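Local coordinates for peptidoglycan D,D-transpeptidase MrdA (Pseudomonas aeruginosa, PDB 7KIS), which probably cross-links the peptidoglycan of the bacterial cell wall as a D,D-transpeptidase, and is captured here with the diazabicyclooctane WCK 5153, at residues Ile64-Gly69 with Gly217-Glu222; Ile79-Pro84 with Val164-Leu169; Gly424-Arg429 with Gly453-Thr458; Val516-Arg521 with Ala532-Gly537; Gly528-Tyr533 with Val598-Met603. One frame throughout, in Å; residues are numbered along the deposited sequence.

Interaction 1: residues Ile64-Gly69 with Gly217-Glu222; sequences IPPTRG and GTVGYE
I64 and G220 are bonded to each other through both of their backbone polar groups. I64 N donates to G220 O at 2.9 Å, from well above the carbonyl plane (56° out of it). The return bond from G220 N to I64 O is 3.1 Å long. It lies in the carbonyl plane and uses a lone pair.

The side chain of I64 runs from the bridge toward E222. Its CB sits 4.1 Å from G220 O. CG1 stands beside the backbone N (chi1 -55°), and this turns the longer branch toward E222. CG1 reaches E222 CG at 3.9 Å. The tip, CD1, meets that same E222 CG at 3.5 Å and also lies against the backbone where Y221 joins E222. The two side chains cross at about a right angle.

Past the bridge P66 packs against V219 and the backbone of T218. V219 CG1 touches P66 CD at 3.5 Å, and V219 CB covers I64 O. P66 CB rests on T218 O at 3.3 Å. G217 follows helix 212-216 with positive phi, and P66 also packs on H216 of that helix.

Two short strands joined by one hydrogen-bonded antiparallel pair form a minimal two-stranded sheet. It is a surface element in the dimerisation domain of this penicillin-binding protein.

Interaction 2: residues Ile79-Pro84 with Val164-Leu169; sequences IADNRP and VRHYPL
D81 and H166, and R83 and V164, are two hydrogen-bonded antiparallel pairs with the non-hydrogen-bonded pair N82 and R165 between them. Four backbone bonds result. D81 N donates to H166 O at 2.9 Å, and V164 N to R83 O at 2.8 Å. The H166 N bond to D81 O arrives 51° out of the carbonyl plane, whereas both bonds of the R83 and V164 pair lie in plane.

The charged and flat groups divide between the two faces. On one face D81 and H166 lie side by side and point the same way, their planes 73° apart. The H166 ring edge looks toward D81 OD2, and CD2 of the ring sits over a face of the R83 guanidinium. R83 is bent at chi2, and its NH2 makes a salt bridge with D81 OD2 at 3.3 Å; as a hydrogen bond it is weak.

On the other face R165 sets off with CG anti to the backbone N (chi1 -175°), then bends. A80 CB sits 3.5 Å above the centre of the R165 guanidinium plane. R165 CD passes N82 OD1 at 3.4 Å. The charged end goes on to E208 and the carbonyl of G69, while N82 ND2 binds R68 O.

Where the chain turns a corner at I79, I79 CD1 packs on L169 CD1 at 3.7 Å, an apolar contact. Beside it P168 CD rests against the carbonyl oxygen of I79.

R165 is buried, and its charge, close to that of R68, is probably balanced by E208; within the contact its aliphatic part and one flat face pack on strand 80-84.

Interaction 3: residues Gly424-Arg429 with Gly453-Thr458; sequences GLMPSR and GYMQAT
Y454 lies alongside L425, pointing the same way, and touches it through CB, which is 4.2 Å from L425 CD2. The Y454 ring leads on to W431, the two planes at about 45°, and its hydroxyl binds E444. The flat peptide groups carry the polar contact. Q456 N donates to L425 O at 2.8 Å, in the carbonyl plane and on a lone pair. L425 N donates to Q456 O at 2.9 Å, but from above the plane (37° out of it).

L425 extends its side chain with CG anti to the backbone N (chi1 -179°). This carries CD2 onto Y454 O at 3.3 Å. Its CB rests on Q456 CB and CG, 3.8 Å from each.

M455 works on the other side of the bridge. Its chain is extended: CG passes L425 O, and CE ends 3.7 Å from M426 SD. The two methionines cross at a slant. The ring of P427 lies at about a right angle to M455, with CD 4.0 Å from M455 CB.

S428 and T458 each N-cap the helix that follows. The arrangement is a single antiparallel bridge tying together two helix-leading loops of the transpeptidase domain, with the M455 side chain about 11 Å from that of S327, the probable acylated serine.

Interaction 4: residues Val516-Arg521 with Ala532-Gly537; sequences VVHGAR and AYLIAG
V516 and G537 lie 6.3 Å apart at their CA atoms, and V517 and I535 are similarly spaced, as the last turn of helix 504-518 passes the start of strand 536-541. V516 covers the carbonyl of G537: its CB is 3.2 Å from G537 O, and both methyls sit close to the same oxygen. V517 CG2 meets I535 CG2 at 4.0 Å, the two side chains crossing at a slant.

Strand 536-541 is an outermost strand of the five-stranded antiparallel sheet of the penicillin-binding fold. It leads straight from G537 into the Lys-Ser-Gly form of the family's Lys-Ser/Thr-Gly motif. The V516 side chain is about 7 Å from the bound inhibitor.

H518 is the last helical residue. Its CG stands beside the backbone N (chi1 -67°), which sends the ring across to the loop before the strand. L534 CD2 lies over one face of the H518 ring in a CH-pi contact, 3.9 Å from the centroid and 14° off the normal. V517 CG1 is on the opposite face. At the edge, I535 N points in plane at H518 NE2, 3.3 Å away, and Y533 O is 3.4 Å from H518 NE2. Both are weak bonds. NE2 would accept in one and donate in the other, so they are probably alternatives.

Interaction 5: residues Gly528-Tyr533 with Val598-Met603; sequences GATSAY and VVKQVM
K600 reaches across to T530 and S531, and M603 meets Y533. Both contacts join helix 591-607, a helix late in the transpeptidase domain that packs on the central sheet of the penicillin-binding fold, to the loop ahead of edge strand 536-541.

The lysine bends at chi2 (-97°) and is then fully extended, running out from the helix toward the type I turn G528 to S531. Its CE lies 3.7 Å from S531 CA and 4.0 Å from S531 CB. K600 NZ ends on T530 O as a hydrogen bond, modelled very short, and its exact length is doubtful. NZ also forms a salt bridge with D604.

Y533 comes in from the loop and crosses M603 at a slant. Its CG occupies the position between the backbone N and the carbonyl carbon (chi1 47°), which swings the ring toward the helix. S531 OG sits 3.9 Å above the centre of one face of the Y533 ring. Y533 OH binds D604, so this aspartate is shared by K600 and Y533 and probably steadies both.

Y533 OH and CZ lie against M603 CB, which stands oblique to the ring, with CZ 4.0 Å from CB. M603 bends at chi3, and its methyl CE comes to 4.1 Å from Y533 CE2.

In the fold
Interactions 1 and 2 belong to the dimerisation domain, the other three to the transpeptidase domain. Interaction 1 is a surface contact. Interaction 2 is partly buried and touches it: polar side chains of the second hold backbone carbonyls of the first. Both rest on antiparallel backbone pairing, as does the single bridge of interaction 3, but interaction 2 adds charged groups. Interactions 4 and 5 share A532 and Y533. They hold the same loop from two helices, 504-518 and 591-607. Interaction 4 is the buried one, mostly apolar with weak histidine bonds. Interaction 5, partly buried, combines a lysine bond to a carbonyl with tyrosine-methionine packing.

Interaction 1: residues Ile64-Gly69 with Gly217-Glu222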
# COMPACT_ATOMS: atom_id res chain seq x y z
N ILE A 64 -38.93 -9.45 9.12
CA ILE A 64 -37.98 -9.16 10.19
C ILE A 64 -36.62 -8.93 9.57
O ILE A 64 -36.16 -9.75 8.78
CB ILE A 64 -37.90 -10.29 11.23
CG1 ILE A 64 -39.28 -10.63 11.80
CG2 ILE A 64 -36.93 -9.94 12.35
CD1 ILE A 64 -39.41 -12.07 12.22
N PRO A 65 -35.93 -7.83 9.90
CA PRO A 65 -34.64 -7.55 9.27
C PRO A 65 -33.54 -8.40 9.89
O PRO A 65 -33.65 -8.81 11.06
CB PRO A 65 -34.42 -6.06 9.56
CG PRO A 65 -35.18 -5.82 10.82
CD PRO A 65 -36.39 -6.72 10.75
N PRO A 66 -32.47 -8.68 9.16
CA PRO A 66 -31.35 -9.43 9.73
C PRO A 66 -30.35 -8.51 10.43
O PRO A 66 -30.28 -7.31 10.17
CB PRO A 66 -30.71 -10.09 8.50
CG PRO A 66 -30.95 -9.09 7.41
CD PRO A 66 -32.22 -8.32 7.75
N THR A 67 -29.58 -9.11 11.33
CA THR A 67 -28.55 -8.37 12.05
C THR A 67 -27.26 -8.36 11.25
O THR A 67 -26.86 -9.38 10.69
CB THR A 67 -28.30 -8.98 13.43
OG1 THR A 67 -27.46 -10.13 13.30
CG2 THR A 67 -29.62 -9.40 14.07
N ARG A 68 -26.61 -7.20 11.20
CA ARG A 68 -25.37 -7.07 10.44
C ARG A 68 -24.27 -7.91 11.07
O ARG A 68 -24.19 -8.06 12.29
CB ARG A 68 -24.95 -5.61 10.36
CG ARG A 68 -23.90 -5.34 9.28
CD ARG A 68 -23.80 -3.86 8.95
NE ARG A 68 -22.83 -3.62 7.88
CZ ARG A 68 -23.10 -3.73 6.59
NH1 ARG A 68 -24.32 -4.08 6.19
NH2 ARG A 68 -22.16 -3.49 5.68
N GLY A 69 -23.41 -8.47 10.22
CA GLY A 69 -22.34 -9.32 10.71
C GLY A 69 -21.32 -8.54 11.52
O GLY A 69 -21.01 -7.39 11.23
N GLY A 217 -27.22 -10.48 5.11
CA GLY A 217 -27.94 -11.67 5.49
C GLY A 217 -29.27 -11.80 4.77
O GLY A 217 -29.49 -11.23 3.69
N THR A 218 -30.17 -12.56 5.38
CA THR A 218 -31.49 -12.80 4.84
C THR A 218 -32.53 -12.44 5.89
O THR A 218 -32.30 -12.58 7.09
CB THR A 218 -31.68 -14.26 4.40
OG1 THR A 218 -31.43 -15.13 5.51
CG2 THR A 218 -30.73 -14.60 3.27
N VAL A 219 -33.69 -11.98 5.42
CA VAL A 219 -34.77 -11.58 6.32
C VAL A 219 -35.60 -12.78 6.72
O VAL A 219 -35.66 -13.80 6.02
CB VAL A 219 -35.66 -10.49 5.68
CG1 VAL A 219 -35.02 -9.12 5.81
CG2 VAL A 219 -35.93 -10.83 4.22
N GLY A 220 -36.26 -12.66 7.87
CA GLY A 220 -37.25 -13.61 8.31
C GLY A 220 -38.66 -13.07 8.19
O GLY A 220 -38.90 -11.98 7.67
N TYR A 221 -39.61 -13.86 8.69
CA TYR A 221 -41.02 -13.49 8.59
C TYR A 221 -41.77 -14.00 9.82
O TYR A 221 -41.66 -15.18 10.17
CB TYR A 221 -41.65 -14.05 7.31
CG TYR A 221 -41.10 -13.43 6.05
CD1 TYR A 221 -40.11 -14.08 5.31
CD2 TYR A 221 -41.56 -12.20 5.59
CE1 TYR A 221 -39.61 -13.51 4.15
CE2 TYR A 221 -41.06 -11.63 4.44
CZ TYR A 221 -40.08 -12.29 3.72
OH TYR A 221 -39.58 -11.73 2.58
N GLU A 222 -42.53 -13.11 10.45
CA GLU A 222 -43.35 -13.48 11.60
C GLU A 222 -44.60 -14.23 11.15
O GLU A 222 -45.53 -13.63 10.61
CB GLU A 222 -43.75 -12.24 12.41
CG GLU A 222 -42.69 -11.79 13.40
CD GLU A 222 -43.17 -10.68 14.31
OE1 GLU A 222 -42.87 -10.73 15.52
OE2 GLU A 222 -43.85 -9.75 13.82

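Interaction 2: residues Ile79-Pro84 with Val164-Leu169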
# COMPACT_ATOMS: atom_id res chain seq x y z
N ILE A 79 -14.58 -4.74 16.04
CA ILE A 79 -14.43 -3.50 15.28
C ILE A 79 -15.79 -2.88 14.99
O ILE A 79 -15.91 -1.66 14.83
CB ILE A 79 -13.64 -3.75 13.98
CG1 ILE A 79 -12.30 -4.41 14.30
CG2 ILE A 79 -13.41 -2.46 13.21
CD1 ILE A 79 -11.45 -3.63 15.28
N ALA A 80 -16.84 -3.71 14.92
CA ALA A 80 -18.17 -3.21 14.58
C ALA A 80 -19.24 -4.05 15.27
O ALA A 80 -19.40 -5.23 14.95
CB ALA A 80 -18.38 -3.20 13.07
N ASP A 81 -19.97 -3.45 16.21
CA ASP A 81 -21.09 -4.11 16.86
C ASP A 81 -22.40 -3.59 16.30
O ASP A 81 -22.44 -2.82 15.33
CB ASP A 81 -21.09 -3.88 18.38
CG ASP A 81 -19.74 -4.06 19.01
OD1 ASP A 81 -18.87 -4.68 18.37
OD2 ASP A 81 -19.54 -3.58 20.15
N ASN A 82 -23.50 -4.00 16.92
CA ASN A 82 -24.82 -3.45 16.66
C ASN A 82 -25.40 -3.04 18.01
O ASN A 82 -25.38 -3.83 18.96
CB ASN A 82 -25.73 -4.46 15.95
CG ASN A 82 -25.15 -4.91 14.62
OD1 ASN A 82 -24.83 -4.09 13.76
ND2 ASN A 82 -25.02 -6.22 14.45
N ARG A 83 -25.92 -1.82 18.09
CA ARG A 83 -26.45 -1.40 19.38
C ARG A 83 -27.96 -1.24 19.30
O ARG A 83 -28.50 -0.90 18.25
CB ARG A 83 -25.82 -0.07 19.82
CG ARG A 83 -24.47 -0.22 20.53
CD ARG A 83 -24.56 -1.16 21.73
NE ARG A 83 -23.26 -1.36 22.36
CZ ARG A 83 -22.46 -2.39 22.12
NH1 ARG A 83 -22.82 -3.32 21.24
NH2 ARG A 83 -21.30 -2.50 22.74
N PRO A 84 -28.67 -1.48 20.41
CA PRO A 84 -30.14 -1.42 20.38
C PRO A 84 -30.64 0.02 20.45
O PRO A 84 -30.29 0.77 21.37
CB PRO A 84 -30.55 -2.21 21.63
CG PRO A 84 -29.30 -2.91 22.10
CD PRO A 84 -28.17 -2.04 21.67
N VAL A 164 -28.61 -0.17 15.53
CA VAL A 164 -27.69 0.75 14.87
C VAL A 164 -26.32 0.10 14.86
O VAL A 164 -25.96 -0.66 15.76
CB VAL A 164 -27.67 2.12 15.58
CG1 VAL A 164 -26.98 2.03 16.93
CG2 VAL A 164 -27.01 3.17 14.70
N ARG A 165 -25.54 0.40 13.82
CA ARG A 165 -24.18 -0.12 13.76
C ARG A 165 -23.27 0.77 14.60
O ARG A 165 -23.41 2.00 14.60
CB ARG A 165 -23.67 -0.20 12.32
CG ARG A 165 -22.29 -0.84 12.17
CD ARG A 165 -22.37 -2.37 12.24
NE ARG A 165 -21.59 -3.02 11.19
CZ ARG A 165 -21.18 -4.28 11.22
NH1 ARG A 165 -21.47 -5.05 12.26
NH2 ARG A 165 -20.48 -4.78 10.21
N HIS A 166 -22.34 0.14 15.30
CA HIS A 166 -21.47 0.83 16.24
C HIS A 166 -20.02 0.49 15.94
O HIS A 166 -19.68 -0.66 15.69
CB HIS A 166 -21.84 0.42 17.68
CG HIS A 166 -20.92 0.96 18.73
ND1 HIS A 166 -20.52 2.27 18.77
CD2 HIS A 166 -20.33 0.35 19.79
CE1 HIS A 166 -19.71 2.45 19.81
NE2 HIS A 166 -19.58 1.30 20.44
N TYR A 167 -19.18 1.52 15.97
CA TYR A 167 -17.75 1.39 15.70
C TYR A 167 -16.99 1.75 16.97
O TYR A 167 -16.66 2.93 17.19
CB TYR A 167 -17.33 2.27 14.52
CG TYR A 167 -18.07 1.95 13.24
CD1 TYR A 167 -17.84 0.75 12.57
CD2 TYR A 167 -19.00 2.83 12.71
CE1 TYR A 167 -18.51 0.45 11.40
CE2 TYR A 167 -19.68 2.53 11.55
CZ TYR A 167 -19.43 1.34 10.89
OH TYR A 167 -20.11 1.04 9.74
N PRO A 168 -16.71 0.78 17.84
CA PRO A 168 -16.17 1.10 19.17
C PRO A 168 -14.76 1.66 19.16
O PRO A 168 -14.30 2.13 20.21
CB PRO A 168 -16.23 -0.25 19.90
CG PRO A 168 -16.18 -1.27 18.81
CD PRO A 168 -16.93 -0.67 17.66
N LEU A 169 -14.06 1.63 18.03
CA LEU A 169 -12.74 2.23 17.94
C LEU A 169 -12.72 3.52 17.13
O LEU A 169 -11.67 4.16 17.03
CB LEU A 169 -11.74 1.22 17.35
CG LEU A 169 -11.18 0.26 18.40
CD1 LEU A 169 -10.58 -0.97 17.73
CD2 LEU A 169 -10.14 0.95 19.27

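Interaction 3: residues Gly424-Arg429 with Gly453-Thr458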
# COMPACT_ATOMS: atom_id res chain seq x y z
N GLY A 424 -3.79 3.44 -10.69
CA GLY A 424 -2.44 3.94 -10.90
C GLY A 424 -2.14 3.99 -12.38
O GLY A 424 -2.98 3.69 -13.23
N LEU A 425 -0.91 4.38 -12.70
CA LEU A 425 -0.50 4.48 -14.09
C LEU A 425 0.93 3.98 -14.24
O LEU A 425 1.84 4.48 -13.56
CB LEU A 425 -0.62 5.91 -14.61
CG LEU A 425 -0.22 6.11 -16.08
CD1 LEU A 425 -1.09 5.26 -16.99
CD2 LEU A 425 -0.31 7.58 -16.46
N MET A 426 1.12 2.99 -15.11
CA MET A 426 2.45 2.56 -15.54
C MET A 426 2.55 2.86 -17.03
O MET A 426 2.06 2.07 -17.85
CB MET A 426 2.69 1.08 -15.26
CG MET A 426 4.11 0.63 -15.53
SD MET A 426 5.32 1.88 -15.06
CE MET A 426 6.78 1.29 -15.91
N PRO A 427 3.15 3.98 -17.42
CA PRO A 427 3.04 4.42 -18.82
C PRO A 427 3.74 3.48 -19.78
O PRO A 427 4.77 2.87 -19.48
CB PRO A 427 3.71 5.80 -18.81
CG PRO A 427 4.60 5.79 -17.62
CD PRO A 427 3.92 4.92 -16.60
N SER A 428 3.16 3.37 -20.97
CA SER A 428 3.67 2.53 -22.04
C SER A 428 3.61 3.34 -23.33
O SER A 428 3.12 4.47 -23.36
CB SER A 428 2.88 1.22 -22.14
OG SER A 428 1.90 1.28 -23.16
N ARG A 429 4.10 2.74 -24.42
CA ARG A 429 4.02 3.42 -25.71
C ARG A 429 2.58 3.50 -26.21
O ARG A 429 2.22 4.47 -26.89
CB ARG A 429 4.90 2.71 -26.74
CG ARG A 429 4.93 3.37 -28.11
CD ARG A 429 5.91 2.71 -29.06
NE ARG A 429 7.06 2.13 -28.37
CZ ARG A 429 8.23 2.74 -28.24
NH1 ARG A 429 9.23 2.15 -27.60
NH2 ARG A 429 8.41 3.96 -28.75
N GLY A 453 8.22 10.88 -14.23
CA GLY A 453 7.38 11.04 -15.40
C GLY A 453 5.91 11.05 -15.04
O GLY A 453 5.51 11.64 -14.04
N TYR A 454 5.09 10.40 -15.86
CA TYR A 454 3.66 10.30 -15.62
C TYR A 454 3.28 9.11 -14.74
O TYR A 454 2.09 8.87 -14.53
CB TYR A 454 2.91 10.20 -16.95
CG TYR A 454 3.45 11.13 -18.02
CD1 TYR A 454 3.20 12.49 -17.97
CD2 TYR A 454 4.20 10.63 -19.07
CE1 TYR A 454 3.69 13.34 -18.94
CE2 TYR A 454 4.70 11.48 -20.05
CZ TYR A 454 4.44 12.83 -19.98
OH TYR A 454 4.93 13.68 -20.94
N MET A 455 4.26 8.37 -14.22
CA MET A 455 3.97 7.17 -13.46
C MET A 455 3.23 7.50 -12.17
O MET A 455 3.62 8.40 -11.43
CB MET A 455 5.26 6.41 -13.14
CG MET A 455 5.04 5.05 -12.50
SD MET A 455 6.55 4.31 -11.88
CE MET A 455 5.98 2.66 -11.47
N GLN A 456 2.15 6.76 -11.92
CA GLN A 456 1.32 6.94 -10.74
C GLN A 456 1.24 5.62 -9.98
O GLN A 456 1.07 4.56 -10.58
CB GLN A 456 -0.09 7.41 -11.12
CG GLN A 456 -0.12 8.63 -12.02
CD GLN A 456 -0.75 9.83 -11.35
OE1 GLN A 456 -0.66 10.00 -10.13
NE2 GLN A 456 -1.39 10.68 -12.14
N ALA A 457 1.37 5.70 -8.66
CA ALA A 457 1.35 4.51 -7.82
C ALA A 457 0.67 4.82 -6.50
O ALA A 457 0.95 5.86 -5.89
CB ALA A 457 2.78 3.99 -7.59
N THR A 458 -0.22 3.93 -6.06
CA THR A 458 -0.91 4.01 -4.78
C THR A 458 -0.05 3.38 -3.68
O THR A 458 0.71 2.45 -3.94
CB THR A 458 -2.25 3.29 -4.85
OG1 THR A 458 -2.05 1.92 -5.24
CG2 THR A 458 -3.17 3.96 -5.87

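Interaction 4: residues Val516-Arg521 with Ala532-Gly537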
# COMPACT_ATOMS: atom_id res chain seq x y z
N VAL A 516 20.93 -0.28 2.31
CA VAL A 516 20.34 1.05 2.37
C VAL A 516 20.27 1.53 3.82
O VAL A 516 20.51 2.70 4.12
CB VAL A 516 18.96 1.05 1.70
CG1 VAL A 516 18.25 2.38 1.92
CG2 VAL A 516 19.09 0.76 0.21
N VAL A 517 19.94 0.62 4.74
CA VAL A 517 19.65 0.99 6.12
C VAL A 517 20.85 0.68 7.01
O VAL A 517 21.08 1.35 8.02
CB VAL A 517 18.39 0.26 6.62
CG1 VAL A 517 18.04 0.69 8.04
CG2 VAL A 517 17.22 0.54 5.68
N HIS A 518 21.64 -0.33 6.63
CA HIS A 518 22.75 -0.78 7.46
C HIS A 518 24.12 -0.57 6.85
O HIS A 518 25.12 -0.71 7.56
CB HIS A 518 22.58 -2.27 7.81
CG HIS A 518 21.42 -2.55 8.72
ND1 HIS A 518 21.47 -2.35 10.08
CD2 HIS A 518 20.18 -3.01 8.45
CE1 HIS A 518 20.31 -2.68 10.61
NE2 HIS A 518 19.51 -3.08 9.65
N GLY A 519 24.21 -0.25 5.56
CA GLY A 519 25.51 -0.06 4.94
C GLY A 519 26.23 1.17 5.48
O GLY A 519 25.63 2.12 5.97
N ALA A 520 27.56 1.13 5.37
CA ALA A 520 28.38 2.24 5.83
C ALA A 520 28.12 3.52 5.04
O ALA A 520 28.44 4.61 5.53
CB ALA A 520 29.86 1.87 5.76
N ARG A 521 27.56 3.41 3.84
CA ARG A 521 27.25 4.56 3.00
C ARG A 521 25.79 4.54 2.55
O ARG A 521 25.46 5.08 1.49
CB ARG A 521 28.16 4.60 1.78
CG ARG A 521 29.45 5.36 1.96
CD ARG A 521 30.21 5.25 0.68
NE ARG A 521 29.91 3.97 0.05
CZ ARG A 521 30.72 3.34 -0.78
NH1 ARG A 521 31.89 3.88 -1.09
NH2 ARG A 521 30.38 2.17 -1.32
N ALA A 532 17.35 -3.64 15.89
CA ALA A 532 17.67 -4.96 16.42
C ALA A 532 17.50 -6.06 15.38
O ALA A 532 17.67 -7.24 15.71
CB ALA A 532 16.79 -5.26 17.64
N TYR A 533 17.16 -5.70 14.14
CA TYR A 533 16.95 -6.67 13.08
C TYR A 533 17.36 -6.03 11.76
O TYR A 533 17.39 -4.81 11.63
CB TYR A 533 15.49 -7.13 13.02
CG TYR A 533 14.49 -5.99 13.08
CD1 TYR A 533 13.96 -5.58 14.29
CD2 TYR A 533 14.10 -5.32 11.93
CE1 TYR A 533 13.06 -4.53 14.36
CE2 TYR A 533 13.19 -4.28 11.99
CZ TYR A 533 12.68 -3.89 13.20
OH TYR A 533 11.78 -2.85 13.27
N LEU A 534 17.68 -6.88 10.79
CA LEU A 534 18.09 -6.39 9.49
C LEU A 534 16.87 -5.88 8.72
O LEU A 534 15.83 -6.54 8.68
CB LEU A 534 18.81 -7.48 8.70
CG LEU A 534 20.19 -7.86 9.23
CD1 LEU A 534 20.87 -8.87 8.32
CD2 LEU A 534 21.06 -6.62 9.41
N ILE A 535 17.01 -4.70 8.12
CA ILE A 535 15.93 -4.08 7.36
C ILE A 535 16.40 -3.95 5.91
O ILE A 535 17.44 -3.34 5.64
CB ILE A 535 15.55 -2.70 7.93
CG1 ILE A 535 15.11 -2.83 9.39
CG2 ILE A 535 14.47 -2.05 7.08
CD1 ILE A 535 15.25 -1.55 10.18
N ALA A 536 15.62 -4.52 4.99
CA ALA A 536 15.89 -4.38 3.56
C ALA A 536 14.86 -3.40 3.01
O ALA A 536 13.75 -3.78 2.64
CB ALA A 536 15.83 -5.73 2.86
N GLY A 537 15.25 -2.13 2.98
CA GLY A 537 14.36 -1.06 2.55
C GLY A 537 15.03 -0.14 1.56
O GLY A 537 16.18 -0.36 1.15

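Interaction 5: residues Gly528-Tyr533 with Val598-Met603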
# COMPACT_ATOMS: atom_id res chain seq x y z
N GLY A 528 19.57 2.22 10.69
CA GLY A 528 20.06 0.89 11.02
C GLY A 528 20.85 0.84 12.31
O GLY A 528 20.94 -0.23 12.93
N ALA A 529 21.43 1.96 12.73
CA ALA A 529 22.16 2.00 14.00
C ALA A 529 21.25 1.78 15.19
O ALA A 529 21.72 1.37 16.25
CB ALA A 529 22.89 3.34 14.14
N THR A 530 19.95 2.03 15.04
CA THR A 530 18.98 1.88 16.12
C THR A 530 18.12 0.63 15.97
O THR A 530 17.05 0.55 16.58
CB THR A 530 18.08 3.11 16.20
OG1 THR A 530 17.49 3.35 14.91
CG2 THR A 530 18.88 4.33 16.62
N SER A 531 18.57 -0.35 15.19
CA SER A 531 17.75 -1.50 14.86
C SER A 531 18.28 -2.76 15.52
O SER A 531 19.49 -2.94 15.70
CB SER A 531 17.70 -1.70 13.34
OG SER A 531 16.92 -2.84 13.00
N ALA A 532 17.35 -3.64 15.89
CA ALA A 532 17.67 -4.96 16.42
C ALA A 532 17.50 -6.06 15.38
O ALA A 532 17.67 -7.24 15.71
CB ALA A 532 16.79 -5.26 17.64
N TYR A 533 17.16 -5.70 14.14
CA TYR A 533 16.95 -6.67 13.08
C TYR A 533 17.36 -6.03 11.76
O TYR A 533 17.39 -4.81 11.63
CB TYR A 533 15.49 -7.13 13.02
CG TYR A 533 14.49 -5.99 13.08
CD1 TYR A 533 13.96 -5.58 14.29
CD2 TYR A 533 14.10 -5.32 11.93
CE1 TYR A 533 13.06 -4.53 14.36
CE2 TYR A 533 13.19 -4.28 11.99
CZ TYR A 533 12.68 -3.89 13.20
OH TYR A 533 11.78 -2.85 13.27
N VAL A 598 9.74 6.18 10.40
CA VAL A 598 8.36 5.76 10.60
C VAL A 598 8.20 4.28 10.30
O VAL A 598 7.50 3.56 11.03
CB VAL A 598 7.41 6.63 9.75
CG1 VAL A 598 5.98 6.14 9.89
CG2 VAL A 598 7.51 8.08 10.17
N VAL A 599 8.83 3.80 9.23
CA VAL A 599 8.82 2.37 8.93
C VAL A 599 9.38 1.59 10.11
O VAL A 599 8.81 0.57 10.54
CB VAL A 599 9.61 2.07 7.65
CG1 VAL A 599 9.47 0.60 7.28
CG2 VAL A 599 9.12 2.95 6.52
N LYS A 600 10.50 2.06 10.66
CA LYS A 600 11.17 1.32 11.72
C LYS A 600 10.33 1.29 12.99
O LYS A 600 10.41 0.33 13.75
CB LYS A 600 12.54 1.94 11.98
CG LYS A 600 13.52 1.01 12.65
CD LYS A 600 13.55 1.24 14.15
CE LYS A 600 14.53 0.30 14.82
NZ LYS A 600 14.59 0.53 16.29
N GLN A 601 9.52 2.33 13.23
CA GLN A 601 8.62 2.30 14.37
C GLN A 601 7.47 1.32 14.14
O GLN A 601 7.07 0.59 15.05
CB GLN A 601 8.08 3.70 14.67
CG GLN A 601 8.85 4.41 15.77
CD GLN A 601 8.13 5.64 16.29
OE1 GLN A 601 6.92 5.78 16.12
NE2 GLN A 601 8.87 6.53 16.94
N VAL A 602 6.92 1.31 12.92
CA VAL A 602 5.88 0.34 12.58
C VAL A 602 6.45 -1.08 12.60
O VAL A 602 5.82 -2.00 13.12
CB VAL A 602 5.26 0.69 11.22
CG1 VAL A 602 4.29 -0.40 10.78
CG2 VAL A 602 4.56 2.04 11.28
N MET A 603 7.64 -1.27 12.02
CA MET A 603 8.26 -2.59 12.04
C MET A 603 8.65 -3.01 13.45
O MET A 603 8.61 -4.20 13.77
CB MET A 603 9.47 -2.61 11.11
CG MET A 603 9.12 -2.67 9.63
SD MET A 603 10.56 -2.73 8.54
CE MET A 603 11.64 -1.57 9.37